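Local atomic coordinates of putative mannose-6-phosphate isomerase YvyI (PDB entry 1QWR), a protein that probably catalyses the interconversion of D-mannose 6-phosphate and D-fructose 6-phosphate, and binds one zinc ion per subunit. Residues Ser45-Pro51 with Lys62-Glu66; Thr5-Leu11 with Phe297-Met303; Pro13-Glu17 with Tyr31-Ser35. One frame throughout, in Å; residues are numbered along the deposited sequence. Where two conformers were deposited one is given.

Contact 1 (Ser45-Pro51 with Lys62-Glu66); sequences SAHPKGP and KTLIE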
loop_
_atom_site.group_PDB
_atom_site.type_symbol
_atom_site.label_atom_id
_atom_site.label_comp_id
_atom_site.label_asym_id
_atom_site.label_seq_id
_atom_site.Cartn_x
_atom_site.Cartn_y
_atom_site.Cartn_z
ATOM N N SER A 45 -6.143 -7.459 0.822
ATOM C CA SER A 45 -5.174 -8.222 1.590
ATOM C C SER A 45 -5.393 -9.713 1.598
ATOM O O SER A 45 -6.531 -10.172 1.683
ATOM C CB SER A 45 -5.209 -7.734 3.052
ATOM O OG SER A 45 -4.586 -8.648 3.969
ATOM N N ALA A 46 -4.296 -10.457 1.495
ATOM C CA ALA A 46 -4.336 -11.905 1.627
ATOM C C ALA A 46 -3.318 -12.247 2.724
ATOM O O ALA A 46 -2.863 -13.394 2.855
ATOM C CB ALA A 46 -3.959 -12.606 0.329
ATOM N N HIS A 47 -2.948 -11.258 3.529
ATOM C CA HIS A 47 -1.979 -11.558 4.580
ATOM C C HIS A 47 -2.699 -12.314 5.696
ATOM O O HIS A 47 -3.799 -11.940 6.089
ATOM C CB HIS A 47 -1.333 -10.278 5.133
ATOM C CG HIS A 47 -0.081 -10.547 5.913
ATOM N ND1 HIS A 47 -0.098 -11.004 7.218
ATOM C CD2 HIS A 47 1.217 -10.542 5.532
ATOM C CE1 HIS A 47 1.138 -11.272 7.602
ATOM N NE2 HIS A 47 1.955 -11.002 6.598
ATOM N N PRO A 48 -2.086 -13.397 6.200
ATOM C CA PRO A 48 -2.669 -14.214 7.277
ATOM C C PRO A 48 -3.116 -13.416 8.504
ATOM O O PRO A 48 -4.109 -13.762 9.150
ATOM C CB PRO A 48 -1.553 -15.204 7.611
ATOM C CG PRO A 48 -0.822 -15.373 6.309
ATOM C CD PRO A 48 -0.780 -13.930 5.769
ATOM N N LYS A 49 -2.404 -12.342 8.827
ATOM C CA LYS A 49 -2.762 -11.519 9.989
ATOM C C LYS A 49 -4.006 -10.638 9.812
ATOM O O LYS A 49 -4.467 -10.002 10.757
ATOM C CB LYS A 49 -1.575 -10.647 10.390
ATOM C CG LYS A 49 -0.401 -11.430 10.975
ATOM C CD LYS A 49 0.687 -10.465 11.430
ATOM C CE LYS A 49 1.922 -11.195 11.977
ATOM N NZ LYS A 49 3.042 -10.253 12.309
ATOM N N GLY A 50 -4.552 -10.588 8.602
ATOM C CA GLY A 50 -5.741 -9.792 8.390
ATOM C C GLY A 50 -6.187 -9.870 6.945
ATOM O O GLY A 50 -6.098 -8.873 6.240
ATOM N N PRO A 51 -6.662 -11.038 6.470
ATOM C CA PRO A 51 -7.087 -11.133 5.065
ATOM C C PRO A 51 -8.456 -10.521 4.766
ATOM O O PRO A 51 -9.372 -10.536 5.614
ATOM C CB PRO A 51 -7.050 -12.633 4.790
ATOM C CG PRO A 51 -7.504 -13.219 6.137
ATOM C CD PRO A 51 -6.760 -12.349 7.158
ATOM N N LYS A 62 -15.681 -15.740 1.349
ATOM C CA LYS A 62 -14.367 -16.362 1.220
ATOM C C LYS A 62 -13.257 -15.331 1.427
ATOM O O LYS A 62 -13.462 -14.149 1.158
ATOM C CB LYS A 62 -14.235 -16.998 -0.160
ATOM C CG LYS A 62 -15.216 -18.166 -0.370
ATOM C CD LYS A 62 -14.774 -19.049 -1.516
ATOM C CE LYS A 62 -15.708 -20.258 -1.696
ATOM N NZ LYS A 62 -15.778 -21.147 -0.497
ATOM N N THR A 63 -12.089 -15.756 1.904
ATOM C CA THR A 63 -10.994 -14.801 2.098
ATOM C C THR A 63 -10.204 -14.750 0.802
ATOM O O THR A 63 -10.318 -15.643 -0.034
ATOM C CB THR A 63 -9.991 -15.220 3.183
ATOM O OG1 THR A 63 -9.309 -16.413 2.759
ATOM C CG2 THR A 63 -10.687 -15.452 4.515
ATOM N N LEU A 64 -9.378 -13.718 0.643
ATOM C CA LEU A 64 -8.589 -13.611 -0.572
ATOM C C LEU A 64 -7.612 -14.766 -0.626
ATOM O O LEU A 64 -7.227 -15.186 -1.703
ATOM C CB LEU A 64 -7.844 -12.274 -0.624
ATOM C CG LEU A 64 -7.193 -11.910 -1.958
ATOM C CD1 LEU A 64 -8.221 -11.999 -3.105
ATOM C CD2 LEU A 64 -6.639 -10.477 -1.866
ATOM N N ILE A 65 -7.224 -15.311 0.535
ATOM C CA ILE A 65 -6.309 -16.453 0.524
ATOM C C ILE A 65 -7.008 -17.669 -0.113
ATOM O O ILE A 65 -6.416 -18.376 -0.934
ATOM C CB ILE A 65 -5.843 -16.827 1.962
ATOM C CG1 ILE A 65 -5.072 -15.639 2.569
ATOM C CG2 ILE A 65 -4.988 -18.107 1.920
ATOM C CD1 ILE A 65 -4.760 -15.752 4.054
ATOM N N GLU A 66 -8.251 -17.926 0.286
ATOM C CA GLU A 66 -8.994 -19.055 -0.272
ATOM C C GLU A 66 -9.179 -18.869 -1.791
ATOM O O GLU A 66 -9.143 -19.832 -2.555
ATOM C CB GLU A 66 -10.352 -19.211 0.434
ATOM C CG GLU A 66 -11.207 -20.348 -0.123
ATOM C CD GLU A 66 -12.346 -20.756 0.799
ATOM O OE1 GLU A 66 -13.174 -21.598 0.384
ATOM O OE2 GLU A 66 -12.407 -20.246 1.937
#
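Ile-65 and Leu-64, at the start of helix 64-70, pack against Ala-46 and Pro-51 of the loop that follows strand 38-44. No hydrogen bond crosses between the two segments, so the evidence for the contact is apolar. The methyl of Ala-46 faces both helix residues: its CB lies 3.9 Å from Ile-65 CG1 and 4.0 Å from Leu-64 CB. CG1 of Ile-65 stands beside its own backbone N (chi1 -62°), and the extended branch runs out to CD1, which reaches 3.9 Å from Pro-51 CB and also meets the CA of Pro-48. At the edge of this patch the CG of Pro-51 approaches the methyl CG2 of Thr-63.

Carbonyl oxygens of the loop also touch aliphatic carbon. Ala-46 O is 3.2 Å from Ile-65 CG1, and Ser-45 O is 3.4 Å from Leu-64 CB.

Polar bonds within each segment shape it. Ser-45 OG accepts from His-47 N in an ST turn and donates to Gly-50 O at 2.7 Å, coming from above the carbonyl plane, so one hydroxyl ties both ends of the type I turn His-47 to Gly-50. His-47 ND1 accepts from Lys-49 N, while NE2 of the same ring bonds to Glu-114, outside the two segments, which holds the imidazole at both nitrogens. On the helix side Thr-63 is the N-cap: its OG1 accepts from Glu-66 N at 3.1 Å.

This division of labour implies that turn and helix start are shaped by their own polar bonds, whereas between the two segments the join is apolar and carbonyl-to-carbon packing. Next to them Ser-52 adds backbone bonds to Ser-45 and Leu-64, with Leu-64 also touching Ile-44 and Phe-75.

Contact 2 (Thr5-Leu11 with Phe297-Met303); sequences TQSPIFL and FILPAQM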
loop_
_atom_site.group_PDB
_atom_site.type_symbol
_atom_site.label_atom_id
_atom_site.label_comp_id
_atom_site.label_asym_id
_atom_site.label_seq_id
_atom_site.Cartn_x
_atom_site.Cartn_y
_atom_site.Cartn_z
ATOM N N THR A 5 -13.070 -16.081 -13.552
ATOM C CA THR A 5 -14.377 -15.382 -13.374
ATOM C C THR A 5 -14.469 -14.123 -14.224
ATOM O O THR A 5 -13.464 -13.624 -14.734
ATOM C CB THR A 5 -14.632 -15.016 -11.902
ATOM O OG1 THR A 5 -13.426 -14.511 -11.313
ATOM C CG2 THR A 5 -15.139 -16.236 -11.128
ATOM N N GLN A 6 -15.684 -13.604 -14.349
ATOM C CA GLN A 6 -15.934 -12.458 -15.204
ATOM C C GLN A 6 -16.724 -11.328 -14.568
ATOM O O GLN A 6 -17.568 -10.712 -15.227
ATOM C CB GLN A 6 -16.673 -12.932 -16.459
ATOM C CG GLN A 6 -15.920 -13.972 -17.257
ATOM C CD GLN A 6 -16.679 -14.422 -18.496
ATOM O OE1 GLN A 6 -16.137 -15.131 -19.348
ATOM N NE2 GLN A 6 -17.941 -14.016 -18.599
ATOM N N SER A 7 -16.481 -11.054 -13.292
ATOM C CA SER A 7 -17.188 -9.967 -12.634
ATOM C C SER A 7 -16.302 -9.423 -11.520
ATOM O O SER A 7 -15.465 -10.158 -10.953
ATOM C CB SER A 7 -18.533 -10.446 -12.086
ATOM O OG SER A 7 -18.344 -11.453 -11.122
ATOM N N PRO A 8 -16.468 -8.133 -11.195
ATOM C CA PRO A 8 -15.670 -7.481 -10.147
ATOM C C PRO A 8 -15.780 -8.203 -8.815
ATOM O O PRO A 8 -16.862 -8.690 -8.457
ATOM C CB PRO A 8 -16.257 -6.068 -10.095
ATOM C CG PRO A 8 -16.719 -5.849 -11.516
ATOM C CD PRO A 8 -17.371 -7.170 -11.849
ATOM N N ILE A 9 -14.671 -8.270 -8.074
ATOM C CA ILE A 9 -14.682 -8.942 -6.769
ATOM C C ILE A 9 -14.390 -7.879 -5.719
ATOM O O ILE A 9 -13.251 -7.438 -5.599
ATOM C CB ILE A 9 -13.597 -10.047 -6.720
ATOM C CG1 ILE A 9 -13.855 -11.065 -7.830
ATOM C CG2 ILE A 9 -13.559 -10.717 -5.327
ATOM C CD1 ILE A 9 -12.651 -11.958 -8.111
ATOM N N PHE A 10 -15.407 -7.467 -4.967
ATOM C CA PHE A 10 -15.215 -6.433 -3.957
ATOM C C PHE A 10 -14.717 -7.051 -2.668
ATOM O O PHE A 10 -15.055 -8.195 -2.343
ATOM C CB PHE A 10 -16.522 -5.667 -3.716
ATOM C CG PHE A 10 -16.877 -4.723 -4.833
ATOM C CD1 PHE A 10 -16.554 -3.368 -4.749
ATOM C CD2 PHE A 10 -17.486 -5.199 -5.989
ATOM C CE1 PHE A 10 -16.827 -2.497 -5.820
ATOM C CE2 PHE A 10 -17.767 -4.339 -7.069
ATOM C CZ PHE A 10 -17.432 -2.987 -6.980
ATOM N N LEU A 11 -13.907 -6.286 -1.943
ATOM C CA LEU A 11 -13.307 -6.739 -0.700
ATOM C C LEU A 11 -13.738 -5.909 0.493
ATOM O O LEU A 11 -13.809 -4.692 0.426
ATOM C CB LEU A 11 -11.774 -6.700 -0.816
ATOM C CG LEU A 11 -11.359 -7.600 -1.988
ATOM C CD1 LEU A 11 -9.911 -7.425 -2.331
ATOM C CD2 LEU A 11 -11.682 -9.050 -1.601
ATOM N N PHE A 297 -11.519 -3.387 -4.921
ATOM C CA PHE A 297 -11.941 -4.568 -5.660
ATOM C C PHE A 297 -10.896 -5.052 -6.629
ATOM O O PHE A 297 -9.940 -4.331 -6.976
ATOM C CB PHE A 297 -13.250 -4.284 -6.416
ATOM C CG PHE A 297 -13.161 -3.140 -7.403
ATOM C CD1 PHE A 297 -12.897 -3.373 -8.763
ATOM C CD2 PHE A 297 -13.365 -1.842 -6.977
ATOM C CE1 PHE A 297 -12.845 -2.301 -9.685
ATOM C CE2 PHE A 297 -13.316 -0.760 -7.881
ATOM C CZ PHE A 297 -13.057 -0.984 -9.244
ATOM N N ILE A 298 -11.085 -6.293 -7.054
ATOM C CA ILE A 298 -10.203 -6.914 -8.015
ATOM C C ILE A 298 -10.988 -7.188 -9.282
ATOM O O ILE A 298 -12.128 -7.666 -9.223
ATOM C CB ILE A 298 -9.645 -8.247 -7.449
ATOM C CG1 ILE A 298 -8.593 -7.939 -6.385
ATOM C CG2 ILE A 298 -9.065 -9.107 -8.582
ATOM C CD1 ILE A 298 -8.108 -9.177 -5.648
ATOM N N LEU A 299 -10.409 -6.814 -10.430
ATOM C CA LEU A 299 -11.018 -7.124 -11.704
ATOM C C LEU A 299 -10.229 -8.375 -12.130
ATOM O O LEU A 299 -8.999 -8.320 -12.342
ATOM C CB LEU A 299 -10.816 -5.985 -12.738
ATOM C CG LEU A 299 -11.491 -4.657 -12.353
ATOM C CD1 LEU A 299 -11.188 -3.548 -13.388
ATOM C CD2 LEU A 299 -12.996 -4.884 -12.240
ATOM N N PRO A 300 -10.924 -9.511 -12.256
ATOM C CA PRO A 300 -10.360 -10.812 -12.639
ATOM C C PRO A 300 -9.776 -10.896 -14.039
ATOM O O PRO A 300 -9.999 -10.014 -14.875
ATOM C CB PRO A 300 -11.541 -11.766 -12.438
ATOM C CG PRO A 300 -12.699 -10.933 -12.798
ATOM C CD PRO A 300 -12.390 -9.602 -12.120
ATOM N N ALA A 301 -9.014 -11.966 -14.272
ATOM C CA ALA A 301 -8.376 -12.227 -15.561
ATOM C C ALA A 301 -9.335 -12.118 -16.736
ATOM O O ALA A 301 -9.019 -11.471 -17.739
ATOM C CB ALA A 301 -7.737 -13.618 -15.554
ATOM N N GLN A 302 -10.499 -12.755 -16.613
ATOM C CA GLN A 302 -11.490 -12.746 -17.694
ATOM C C GLN A 302 -12.519 -11.615 -17.647
ATOM O O GLN A 302 -13.581 -11.703 -18.261
ATOM C CB GLN A 302 -12.209 -14.101 -17.744
ATOM C CG GLN A 302 -11.256 -15.299 -17.882
ATOM C CD GLN A 302 -10.150 -15.088 -18.913
ATOM O OE1 GLN A 302 -10.386 -14.570 -20.015
ATOM N NE2 GLN A 302 -8.930 -15.513 -18.566
HETATM N N MSE A 303 -12.213 -10.549 -16.914
HETATM C CA MSE A 303 -13.136 -9.428 -16.840
HETATM C C MSE A 303 -13.433 -8.929 -18.261
HETATM O O MSE A 303 -12.500 -8.709 -19.051
HETATM C CB MSE A 303 -12.482 -8.289 -16.048
HETATM C CG MSE A 303 -13.357 -7.048 -15.915
HETATM SE SE MSE A 303 -14.969 -7.338 -14.833
HETATM C CE MSE A 303 -15.856 -5.660 -15.413
HETATM O O HOH W 1 -10.719 -14.648 -14.449
#
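Phe-297 and Phe-10 lie side by side and point the same way, from paired strands whose short segments run antiparallel at 160° with axes 4.6 Å apart. Phe-297 can be traced outward from its CB. That atom sits 3.3 Å from Ile-9 O and over one face of the Phe-10 ring, 4.0 Å from the ring centroid, a CH-pi contact. CG then takes the position between backbone N and carbonyl carbon (chi1 59°), leading the ring on past Phe-10; CG and CD2 meet Phe-10 CE1, with CD2 at 3.7 Å. The two ring planes are inclined at 37°, neither parallel nor perpendicular. Beyond the pair, Phe-297 continues onto Val-275 and Leu-291.

The backbone evidence for the sheet is a reciprocal pair of bonds: Ile-9 N donates to Ile-298 O at 2.9 Å and Ile-298 N to Ile-9 O at 2.8 Å. Phe-10 and Phe-297 form the adjoining non-hydrogen-bonded pair. On the sheet face opposite the phenyl rings, Ile-9 packs on Ile-298, whose CD1 meets Leu-11 CD1.

Just before strand 9-17, the Pro-8 ring touches Leu-299 CD2 through CG and the selenium of Met-303 (selenomethionine) through CD, at 3.8 Å. Pro-300 puts its CD 3.3 Å from Ser-7 O. One water accepts from both Thr-5 N and Gln-302 N, joining the chain's first modelled residue to the type I turn Pro-300 to Met-303.

The chemistry thus changes along the interface: strand bonds flanked by apolar side chains on both faces give way to proline packing and a water link. Together they add the N-terminal strand to the cupin domain, although Thr-5 OG1 and Ser-7 N are buried with no polar partner in the model.

Contact 3 (Pro13-Glu17 with Tyr31-Ser35); sequences PVFKE and YSIPS. With ACT (acetate ion), chain F.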
loop_
_atom_site.group_PDB
_atom_site.type_symbol
_atom_site.label_atom_id
_atom_site.label_comp_id
_atom_site.label_asym_id
_atom_site.label_seq_id
_atom_site.Cartn_x
_atom_site.Cartn_y
_atom_site.Cartn_z
ATOM N N PRO A 13 -12.983 -4.302 3.957
ATOM C CA PRO A 13 -11.791 -3.855 4.686
ATOM C C PRO A 13 -11.563 -4.425 6.094
ATOM O O PRO A 13 -12.503 -4.726 6.835
ATOM C CB PRO A 13 -11.941 -2.335 4.695
ATOM C CG PRO A 13 -13.421 -2.113 4.642
ATOM C CD PRO A 13 -13.914 -3.189 3.698
ATOM N N VAL A 14 -10.287 -4.543 6.434
ATOM C CA VAL A 14 -9.807 -5.024 7.725
ATOM C C VAL A 14 -9.099 -3.810 8.323
ATOM O O VAL A 14 -8.490 -3.044 7.576
ATOM C CB VAL A 14 -8.765 -6.142 7.520
ATOM C CG1 VAL A 14 -8.116 -6.524 8.843
ATOM C CG2 VAL A 14 -9.444 -7.350 6.889
ATOM N N PHE A 15 -9.153 -3.621 9.642
ATOM C CA PHE A 15 -8.500 -2.457 10.236
ATOM C C PHE A 15 -7.482 -2.789 11.316
ATOM O O PHE A 15 -7.601 -3.801 12.004
ATOM C CB PHE A 15 -9.555 -1.495 10.798
ATOM C CG PHE A 15 -10.476 -0.933 9.746
ATOM C CD1 PHE A 15 -10.091 0.156 8.967
ATOM C CD2 PHE A 15 -11.700 -1.531 9.499
ATOM C CE1 PHE A 15 -10.926 0.640 7.936
ATOM C CE2 PHE A 15 -12.535 -1.066 8.484
ATOM C CZ PHE A 15 -12.147 0.023 7.697
ATOM N N LYS A 16 -6.486 -1.920 11.468
ATOM C CA LYS A 16 -5.455 -2.120 12.477
ATOM C C LYS A 16 -5.226 -0.863 13.302
ATOM O O LYS A 16 -4.952 0.199 12.757
ATOM C CB LYS A 16 -4.113 -2.500 11.836
ATOM C CG LYS A 16 -4.124 -3.778 11.025
ATOM C CD LYS A 16 -4.432 -4.999 11.892
ATOM C CE LYS A 16 -4.231 -6.285 11.103
ATOM N NZ LYS A 16 -4.781 -7.463 11.835
ATOM N N GLU A 17 -5.319 -0.994 14.621
ATOM C CA GLU A 17 -5.047 0.136 15.509
ATOM C C GLU A 17 -3.546 0.438 15.527
ATOM O O GLU A 17 -2.720 -0.468 15.416
ATOM C CB GLU A 17 -5.499 -0.193 16.935
ATOM C CG GLU A 17 -6.987 -0.236 17.109
ATOM C CD GLU A 17 -7.391 -0.700 18.500
ATOM O OE1 GLU A 17 -6.823 -0.194 19.495
ATOM O OE2 GLU A 17 -8.281 -1.568 18.592
ATOM N N TYR A 31 -15.749 4.715 6.889
ATOM C CA TYR A 31 -15.536 3.398 7.488
ATOM C C TYR A 31 -15.850 3.320 8.983
ATOM O O TYR A 31 -15.681 4.284 9.726
ATOM C CB TYR A 31 -14.073 2.965 7.343
ATOM C CG TYR A 31 -13.569 2.776 5.935
ATOM C CD1 TYR A 31 -14.376 2.198 4.945
ATOM C CD2 TYR A 31 -12.247 3.095 5.609
ATOM C CE1 TYR A 31 -13.867 1.935 3.666
ATOM C CE2 TYR A 31 -11.743 2.840 4.347
ATOM C CZ TYR A 31 -12.552 2.257 3.383
ATOM O OH TYR A 31 -12.019 1.987 2.146
ATOM N N SER A 32 -16.277 2.140 9.416
ATOM C CA SER A 32 -16.532 1.885 10.829
ATOM C C SER A 32 -15.211 1.358 11.315
ATOM O O SER A 32 -14.800 0.279 10.903
ATOM C CB SER A 32 -17.593 0.802 11.013
ATOM O OG SER A 32 -18.859 1.307 10.680
ATOM N N ILE A 33 -14.535 2.096 12.187
ATOM C CA ILE A 33 -13.237 1.660 12.657
ATOM C C ILE A 33 -13.260 1.141 14.098
ATOM O O ILE A 33 -14.117 1.529 14.887
ATOM C CB ILE A 33 -12.212 2.795 12.501
ATOM C CG1 ILE A 33 -12.654 4.029 13.293
ATOM C CG2 ILE A 33 -12.081 3.170 11.008
ATOM C CD1 ILE A 33 -11.768 5.278 13.024
ATOM N N PRO A 34 -12.288 0.283 14.459
ATOM C CA PRO A 34 -12.131 -0.347 15.779
ATOM C C PRO A 34 -11.829 0.578 16.939
ATOM O O PRO A 34 -12.233 0.298 18.073
ATOM C CB PRO A 34 -10.985 -1.343 15.564
ATOM C CG PRO A 34 -10.879 -1.458 14.041
ATOM C CD PRO A 34 -11.150 -0.079 13.597
ATOM N N SER A 35 -11.078 1.643 16.680
ATOM C CA SER A 35 -10.736 2.588 17.732
ATOM C C SER A 35 -10.571 3.988 17.172
ATOM O O SER A 35 -10.654 4.198 15.953
ATOM C CB SER A 35 -9.453 2.149 18.461
ATOM O OG SER A 35 -8.282 2.673 17.868
HETATM C C ACT F . -17.996 4.008 13.990
HETATM O O ACT F . -18.872 3.216 13.545
HETATM O OXT ACT F . -16.749 3.805 13.905
HETATM C CH3 ACT F . -18.466 5.389 14.429
#
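The backbones of Pro-13 to Glu-17 and Tyr-31 to Ser-35 run in nearly the same direction, 23° apart end to end, yet they do not pair as strands: the CA atoms of Phe-15 and Ile-33 are 6.7 Å apart, and no hydrogen bond joins the two segments. Residues 14-17 are strand, whereas 31-35 belong to the irregular link between helix 24-29 and strand 38-44.

Side chains fill the interval, with Phe-15 central. Its ring edge is turned toward the face of Tyr-31 in an offset edge-to-face pair, centroids 5.3 Å apart and planes at 60°. Phe-15 CZ comes within 3.5 Å of Tyr-31 CB, and CE1 approaches CD2 of the tyrosine. One face of the Phe-15 ring receives the methyl CG2 of Ile-33, 4.1 Å from CE1 and displaced toward the rim. Nearer the strand, Pro-34 CG lies 3.5 Å from Phe-15 CB, and the pyrrolidine crosses the phenylalanine side chain at about a right angle. At the first residue of its segment, Pro-13 CG meets Tyr-31 CE1.

Glu-17 closes the row. Its CG, anti to the carbonyl carbon (chi1 -71°), lies 3.3 Å from Ser-35 OG, a hydroxyl that is hydrogen-bonded to Ser-37, and the extended chain beyond carries the carboxylate alongside Ser-35 CB. The phenol oxygen of Tyr-31 bonds to Gly-294 and His-296, linking this loop to the start of strand 296-299.

OXT of an acetate ion, probably from the crystallisation liquor, accepts from Ile-33 N at 3.3 Å; the ion is also held by Arg-26.

The arrangement is a surface loop folded over an aromatic side chain of strand 9-17, which pairs on its sheet with strand 38-44. It is peripheral packing on the antiparallel beta framework of a cupin-clan catalytic domain.

Strand 9-17 connects contacts 2 and 3: its first part pairs with strand 296-299 in contact 2, and its last part carries contact 3, with centres about 24 Å apart. Contact 1 lies about 16 Å from the centre of each. It touches contact 2 where Leu-64 CD1 packs on Ile-298 CD1 at 3.8 Å, and contact 3 where Lys-16 NZ probably donates to Lys-49 O at 2.8 Å. Along the chain, contact 3 closes before contact 1 opens, and both fall within the long span bridged by contact 2. Local packing in the catalytic region is therefore joined to the C-terminal cupin domain along strand 9-17, and also by Leu-64 against Ile-298.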